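Local coordinates for protein putative agmatinase (Clostridium difficile, PDB 3LHL) that binds manganese ions and probably hydrolyses agmatine to putrescine and urea, at residues L126-N131 with V140-W145; Y116-D121 with I197-D202. One frame throughout, in Å; residues are numbered along the deposited sequence.

Overall arrangement
From the N terminus, the chain first builds sheet strands 10-15, 57-62 and 90-95, then enters strand 115-120, which supplies the first half of contact 2. Past Asp121 it runs through a metal-binding loop into 126-131, and eight residues later helix 140-148 packs back on that stretch, so contact 1 closes a short loop. Strands 153-158 and 176-179 follow before strand 196-202 returns beside 115-120 and closes the long loop of contact 2, inside which contact 1 is nested. The two contacts touch where Ile141 packs on His119 and Ile144 on Val117. Together they tie the helix of a beta-alpha-beta unit to the central parallel sheet and its manganese site.

Contact 1 of 2, residues L126-N131 with V140-W145; sequences LREEYN and VIKRIW. With PO4 (phosphate ion), chain F.
Lys142, on the first turn of helix 140-148, sets out toward the loop 126-131 and passes the Leu126 carbonyl before meeting Glu128 at an oblique angle. Its CB lies 3.3 Å from Leu126 O and also faces Arg127 O; CG and CD stay beside the same Leu126 carbonyl. With CG anti to the backbone N (chi1 -178°) and a bend at chi2, the chain is carried past this carbonyl and brings CE to 3.6 Å from Glu128 OE1. A second bend, at chi4, swings NZ onto Glu128 OE1, a salt bridge of 2.7 Å that meets the oxygen nearly along its C-O axis. A water bonded to Leu126 O also reaches NZ, weakly.

The other oxygen of this carboxylate serves the next helix residue. Arg143 crosses Glu128 at about a right angle and brings NH2 to OE2 at 2.6 Å, a salt bridge whose hydrogen bond is weak, bent to 137° at the hydrogen. The carboxylate and guanidinium planes are turned 59° apart, so this is not a coplanar two-pronged pair. Asp146 holds NH1 of Arg143, and Lys134 O takes its NE.

On the buried side, Leu126 CD2 presses on Ile141 CG2 at 3.5 Å, and Phe168 of helix 163-170 also packs on Leu126. Ile141 in turn lies close to the metal ligands Asp125 and His98. Farther along the loop, Tyr130 OH donates to O1 of a phosphate, probably from the crystallisation liquor, at 2.6 Å; the backbone N atoms of Ser22 and Asn23 bind the same ion.

One carboxylate shared by two consecutive helix cations would be expected to remain ionised, joining the partly exposed loop to the helix by charge while Leu126 and Ile141 do so by apolar contact.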
loop_
_atom_site.group_PDB
_atom_site.type_symbol
_atom_site.label_atom_id
_atom_site.label_comp_id
_atom_site.label_asym_id
_atom_site.label_seq_id
_atom_site.Cartn_x
_atom_site.Cartn_y
_atom_site.Cartn_z
ATOM N N LEU A 126 7.690 6.267 -11.000
ATOM C CA LEU A 126 8.651 5.612 -11.869
ATOM C C LEU A 126 9.946 6.384 -12.124
ATOM O O LEU A 126 10.877 5.848 -12.722
ATOM C CB LEU A 126 7.985 5.264 -13.201
ATOM C CG LEU A 126 7.025 4.069 -13.187
ATOM C CD1 LEU A 126 6.424 3.865 -14.565
ATOM C CD2 LEU A 126 7.781 2.815 -12.756
ATOM N N ARG A 127 10.036 7.629 -11.674
ATOM C CA ARG A 127 11.265 8.367 -11.930
ATOM C C ARG A 127 12.456 7.723 -11.221
ATOM O O ARG A 127 12.315 7.137 -10.144
ATOM C CB ARG A 127 11.118 9.838 -11.532
ATOM C CG ARG A 127 11.017 10.129 -10.054
ATOM C CD ARG A 127 10.626 11.593 -9.878
ATOM N NE ARG A 127 9.303 11.836 -10.452
ATOM C CZ ARG A 127 8.815 13.034 -10.756
ATOM N NH1 ARG A 127 9.539 14.127 -10.551
ATOM N NH2 ARG A 127 7.594 13.136 -11.263
ATOM N N GLU A 128 13.621 7.824 -11.855
ATOM C CA GLU A 128 14.860 7.246 -11.343
ATOM C C GLU A 128 15.319 7.906 -10.043
ATOM O O GLU A 128 15.807 7.234 -9.138
ATOM C CB GLU A 128 15.946 7.362 -12.416
ATOM C CG GLU A 128 17.299 6.741 -12.060
ATOM C CD GLU A 128 17.217 5.259 -11.718
ATOM O OE1 GLU A 128 16.361 4.546 -12.286
ATOM O OE2 GLU A 128 18.027 4.802 -10.890
ATOM N N GLU A 129 15.158 9.223 -9.951
ATOM C CA GLU A 129 15.552 9.950 -8.752
ATOM C C GLU A 129 14.578 11.070 -8.442
ATOM O O GLU A 129 13.798 11.489 -9.294
ATOM C CB GLU A 129 16.940 10.585 -8.906
ATOM C CG GLU A 129 18.106 9.636 -9.069
ATOM C CD GLU A 129 19.437 10.360 -8.914
ATOM O OE1 GLU A 129 19.522 11.546 -9.308
ATOM O OE2 GLU A 129 20.398 9.747 -8.402
ATOM N N TYR A 130 14.646 11.555 -7.209
ATOM C CA TYR A 130 13.816 12.659 -6.764
ATOM C C TYR A 130 14.619 13.340 -5.664
ATOM O O TYR A 130 15.073 12.688 -4.724
ATOM C CB TYR A 130 12.469 12.160 -6.236
ATOM C CG TYR A 130 11.499 13.281 -5.924
ATOM C CD1 TYR A 130 11.156 14.221 -6.895
ATOM C CD2 TYR A 130 10.937 13.412 -4.650
ATOM C CE1 TYR A 130 10.282 15.273 -6.611
ATOM C CE2 TYR A 130 10.060 14.456 -4.351
ATOM C CZ TYR A 130 9.738 15.384 -5.336
ATOM O OH TYR A 130 8.888 16.427 -5.043
ATOM N N ASN A 131 14.806 14.649 -5.793
ATOM C CA ASN A 131 15.593 15.404 -4.823
ATOM C C ASN A 131 16.981 14.776 -4.718
ATOM O O ASN A 131 17.534 14.641 -3.628
ATOM C CB ASN A 131 14.911 15.416 -3.448
ATOM C CG ASN A 131 13.606 16.200 -3.450
ATOM O OD1 ASN A 131 13.522 17.277 -4.040
ATOM N ND2 ASN A 131 12.586 15.667 -2.778
ATOM N N VAL A 140 9.903 4.698 -5.781
ATOM C CA VAL A 140 9.676 3.350 -5.272
ATOM C C VAL A 140 9.333 2.275 -6.311
ATOM O O VAL A 140 9.884 1.174 -6.264
ATOM C CB VAL A 140 8.597 3.346 -4.139
ATOM C CG1 VAL A 140 7.209 3.647 -4.710
ATOM C CG2 VAL A 140 8.614 2.004 -3.417
ATOM N N ILE A 141 8.447 2.578 -7.253
ATOM C CA ILE A 141 8.086 1.575 -8.246
ATOM C C ILE A 141 9.226 1.297 -9.217
ATOM O O ILE A 141 9.362 0.179 -9.715
ATOM C CB ILE A 141 6.810 1.984 -9.026
ATOM C CG1 ILE A 141 5.643 2.132 -8.047
ATOM C CG2 ILE A 141 6.458 0.921 -10.070
ATOM C CD1 ILE A 141 5.383 0.890 -7.214
ATOM N N LYS A 142 10.048 2.310 -9.487
ATOM C CA LYS A 142 11.181 2.126 -10.382
ATOM C C LYS A 142 12.152 1.180 -9.679
ATOM O O LYS A 142 12.714 0.278 -10.299
ATOM C CB LYS A 142 11.862 3.465 -10.670
ATOM C CG LYS A 142 13.027 3.375 -11.648
ATOM C CD LYS A 142 12.575 2.865 -13.015
ATOM C CE LYS A 142 13.759 2.616 -13.934
ATOM N NZ LYS A 142 14.562 3.849 -14.174
ATOM N N ARG A 143 12.335 1.383 -8.377
ATOM C CA ARG A 143 13.220 0.524 -7.596
ATOM C C ARG A 143 12.721 -0.912 -7.654
ATOM O O ARG A 143 13.506 -1.844 -7.822
ATOM C CB ARG A 143 13.269 0.975 -6.136
ATOM C CG ARG A 143 14.031 2.261 -5.931
ATOM C CD ARG A 143 15.429 2.147 -6.524
ATOM N NE ARG A 143 15.794 3.407 -7.148
ATOM C CZ ARG A 143 16.085 3.554 -8.434
ATOM N NH1 ARG A 143 16.071 2.513 -9.253
ATOM N NH2 ARG A 143 16.365 4.761 -8.900
ATOM N N ILE A 144 11.410 -1.082 -7.517
ATOM C CA ILE A 144 10.816 -2.406 -7.560
ATOM C C ILE A 144 10.927 -3.023 -8.948
ATOM O O ILE A 144 11.141 -4.223 -9.079
ATOM C CB ILE A 144 9.341 -2.365 -7.114
ATOM C CG1 ILE A 144 9.282 -2.040 -5.613
ATOM C CG2 ILE A 144 8.652 -3.690 -7.447
ATOM C CD1 ILE A 144 7.883 -1.910 -5.039
ATOM N N TRP A 145 10.794 -2.206 -9.986
ATOM C CA TRP A 145 10.912 -2.719 -11.342
ATOM C C TRP A 145 12.332 -3.251 -11.570
ATOM O O TRP A 145 12.527 -4.221 -12.305
ATOM C CB TRP A 145 10.610 -1.627 -12.367
ATOM C CG TRP A 145 10.798 -2.098 -13.774
ATOM C CD1 TRP A 145 9.933 -2.861 -14.510
ATOM C CD2 TRP A 145 11.953 -1.891 -14.598
ATOM N NE1 TRP A 145 10.481 -3.144 -15.743
ATOM C CE2 TRP A 145 11.720 -2.561 -15.823
ATOM C CE3 TRP A 145 13.165 -1.207 -14.419
ATOM C CZ2 TRP A 145 12.656 -2.565 -16.866
ATOM C CZ3 TRP A 145 14.096 -1.210 -15.454
ATOM C CH2 TRP A 145 13.835 -1.887 -16.665
HETATM P P PO4 F . 8.297 16.464 -1.291
HETATM O O1 PO4 F . 7.776 16.314 -2.674
HETATM O O2 PO4 F . 9.048 15.242 -0.906
HETATM O O3 PO4 F . 9.206 17.639 -1.229
HETATM O O4 PO4 F . 7.159 16.665 -0.353
HETATM O O HOH W 1 12.824 6.521 -15.280
#

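Contact 2 of 2, residues Y116-D121 with I197-D202. With MN (manganese (II) ion), chain C; MN (manganese (II) ion), chain B.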
loop_
_atom_site.group_PDB
_atom_site.type_symbol
_atom_site.label_atom_id
_atom_site.label_comp_id
_atom_site.label_asym_id
_atom_site.label_seq_id
_atom_site.Cartn_x
_atom_site.Cartn_y
_atom_site.Cartn_z
ATOM N N TYR A 116 3.809 -10.914 -8.268
ATOM C CA TYR A 116 3.260 -9.805 -9.042
ATOM C C TYR A 116 2.940 -8.647 -8.105
ATOM O O TYR A 116 2.609 -8.852 -6.937
ATOM C CB TYR A 116 2.002 -10.259 -9.781
ATOM C CG TYR A 116 2.294 -11.311 -10.824
ATOM C CD1 TYR A 116 2.667 -10.949 -12.119
ATOM C CD2 TYR A 116 2.262 -12.665 -10.501
ATOM C CE1 TYR A 116 3.006 -11.908 -13.069
ATOM C CE2 TYR A 116 2.602 -13.637 -11.443
ATOM C CZ TYR A 116 2.974 -13.250 -12.725
ATOM O OH TYR A 116 3.334 -14.201 -13.654
ATOM N N VAL A 117 3.040 -7.430 -8.622
ATOM C CA VAL A 117 2.783 -6.238 -7.831
ATOM C C VAL A 117 1.563 -5.453 -8.312
ATOM O O VAL A 117 1.473 -5.085 -9.484
ATOM C CB VAL A 117 4.004 -5.283 -7.863
ATOM C CG1 VAL A 117 3.707 -4.027 -7.054
ATOM C CG2 VAL A 117 5.241 -5.992 -7.333
ATOM N N ILE A 118 0.623 -5.213 -7.405
ATOM C CA ILE A 118 -0.560 -4.428 -7.729
ATOM C C ILE A 118 -0.321 -3.080 -7.056
ATOM O O ILE A 118 -0.126 -3.004 -5.839
ATOM C CB ILE A 118 -1.850 -5.110 -7.218
ATOM C CG1 ILE A 118 -2.127 -6.357 -8.073
ATOM C CG2 ILE A 118 -3.034 -4.140 -7.291
ATOM C CD1 ILE A 118 -3.411 -7.105 -7.726
ATOM N N HIS A 119 -0.324 -2.026 -7.866
ATOM C CA HIS A 119 -0.031 -0.671 -7.408
ATOM C C HIS A 119 -1.136 0.370 -7.648
ATOM O O HIS A 119 -1.496 0.655 -8.790
ATOM C CB HIS A 119 1.274 -0.248 -8.093
ATOM C CG HIS A 119 1.674 1.179 -7.871
ATOM N ND1 HIS A 119 1.855 1.721 -6.615
ATOM C CD2 HIS A 119 2.006 2.152 -8.752
ATOM C CE1 HIS A 119 2.284 2.965 -6.733
ATOM N NE2 HIS A 119 2.386 3.251 -8.020
ATOM N N PHE A 120 -1.673 0.923 -6.565
ATOM C CA PHE A 120 -2.705 1.958 -6.637
ATOM C C PHE A 120 -2.029 3.263 -6.239
ATOM O O PHE A 120 -1.368 3.341 -5.198
ATOM C CB PHE A 120 -3.866 1.634 -5.691
ATOM C CG PHE A 120 -4.802 0.583 -6.225
ATOM C CD1 PHE A 120 -5.816 0.925 -7.115
ATOM C CD2 PHE A 120 -4.647 -0.752 -5.866
ATOM C CE1 PHE A 120 -6.666 -0.050 -7.644
ATOM C CE2 PHE A 120 -5.494 -1.739 -6.392
ATOM C CZ PHE A 120 -6.502 -1.389 -7.279
ATOM N N ASP A 121 -2.206 4.294 -7.053
ATOM C CA ASP A 121 -1.526 5.551 -6.785
ATOM C C ASP A 121 -2.025 6.646 -7.723
ATOM O O ASP A 121 -2.596 6.364 -8.783
ATOM C CB ASP A 121 -0.024 5.346 -7.033
ATOM C CG ASP A 121 0.858 6.224 -6.155
ATOM O OD1 ASP A 121 0.669 7.463 -6.137
ATOM O OD2 ASP A 121 1.753 5.655 -5.490
ATOM N N ILE A 197 0.687 -12.122 -5.054
ATOM C CA ILE A 197 0.684 -10.679 -5.195
ATOM C C ILE A 197 1.150 -9.871 -3.986
ATOM O O ILE A 197 0.922 -10.248 -2.833
ATOM C CB ILE A 197 -0.763 -10.197 -5.574
ATOM C CG1 ILE A 197 -1.026 -10.418 -7.067
ATOM C CG2 ILE A 197 -0.966 -8.732 -5.207
ATOM C CD1 ILE A 197 -1.144 -11.873 -7.487
ATOM N N TYR A 198 1.829 -8.764 -4.268
ATOM C CA TYR A 198 2.220 -7.840 -3.216
ATOM C C TYR A 198 1.354 -6.632 -3.548
ATOM O O TYR A 198 1.492 -6.039 -4.619
ATOM C CB TYR A 198 3.683 -7.421 -3.283
ATOM C CG TYR A 198 4.030 -6.520 -2.114
ATOM C CD1 TYR A 198 4.552 -7.044 -0.933
ATOM C CD2 TYR A 198 3.735 -5.155 -2.151
ATOM C CE1 TYR A 198 4.765 -6.234 0.186
ATOM C CE2 TYR A 198 3.940 -4.339 -1.040
ATOM C CZ TYR A 198 4.455 -4.884 0.126
ATOM O OH TYR A 198 4.635 -4.081 1.236
ATOM N N LEU A 199 0.448 -6.284 -2.646
ATOM C CA LEU A 199 -0.452 -5.160 -2.871
ATOM C C LEU A 199 -0.003 -3.903 -2.146
ATOM O O LEU A 199 0.036 -3.867 -0.919
ATOM C CB LEU A 199 -1.861 -5.538 -2.418
ATOM C CG LEU A 199 -2.937 -4.452 -2.410
ATOM C CD1 LEU A 199 -3.210 -3.964 -3.823
ATOM C CD2 LEU A 199 -4.205 -5.023 -1.780
ATOM N N THR A 200 0.344 -2.874 -2.909
ATOM C CA THR A 200 0.768 -1.608 -2.330
ATOM C C THR A 200 -0.219 -0.519 -2.735
ATOM O O THR A 200 -0.384 -0.207 -3.917
ATOM C CB THR A 200 2.201 -1.208 -2.786
ATOM O OG1 THR A 200 2.534 0.072 -2.227
ATOM C CG2 THR A 200 2.296 -1.147 -4.310
ATOM N N ILE A 201 -0.875 0.055 -1.738
ATOM C CA ILE A 201 -1.865 1.094 -1.973
ATOM C C ILE A 201 -1.458 2.468 -1.443
ATOM O O ILE A 201 -1.402 2.687 -0.228
ATOM C CB ILE A 201 -3.222 0.709 -1.329
ATOM C CG1 ILE A 201 -3.836 -0.467 -2.089
ATOM C CG2 ILE A 201 -4.172 1.914 -1.316
ATOM C CD1 ILE A 201 -5.150 -0.950 -1.510
ATOM N N ASP A 202 -1.156 3.384 -2.358
ATOM C CA ASP A 202 -0.833 4.752 -1.975
ATOM C C ASP A 202 -2.224 5.378 -1.861
ATOM O O ASP A 202 -2.942 5.477 -2.857
ATOM C CB ASP A 202 -0.043 5.458 -3.072
ATOM C CG ASP A 202 0.309 6.879 -2.701
ATOM O OD1 ASP A 202 -0.556 7.569 -2.129
ATOM O OD2 ASP A 202 1.442 7.310 -2.986
HETATM MN MN MN C . 1.176 9.067 -4.553
HETATM MN MN MN B . 3.187 6.583 -4.150
#
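Ile118 and Leu199 form the tightest apolar contact between these parallel strands: CG2 of Ile118 meets CD1 of Leu199 at 3.5 Å, closer than usual for two carbons. A chi2 of 64° turns that CD1 toward the neighbouring strand. The same methyl also lies at the edge of the Phe120 ring, near its plane, while Ile201 CG1 runs alongside Phe120. Five backbone hydrogen bonds join the strands in parallel register, from Tyr198 N to Tyr116 O at one end to Asp202 N to Phe120 O at the other.

The opposite face, with Val117, His119, Tyr198 and Thr200, meets across the strands more sparsely. Thr200 CG2 touches the edge of the His119 ring, 3.7 Å from ND1, a buried nitrogen without a partner in the model. Thr200 OG1 bonds His98 and Asp245. Packing is also looser at the start, where the Tyr116 side chain meets Ile197 CG1 through CB, at 4.1 Å, and its ring turns off from Ile197, on a partly exposed residue.

At the C-terminal ends the strands deliver the dinuclear manganese site of the arginase fold. Asp121 bridges with both oxygens, OD1 at 2.3 Å from the manganese also held by His123 and Asp204, OD2 at 2.2 Å from that held by His98 and Asp125. Asp202 bridges both metals through OD2 alone, and another manganese ion lies close to its side chain.

Strand 115-120 lies between 196-202 and 153-158, and 240-247 flanks 196-202; helix 101-111 packs on Val117 and Tyr198, helix 229-235 on Phe120, Leu199 and Ile201.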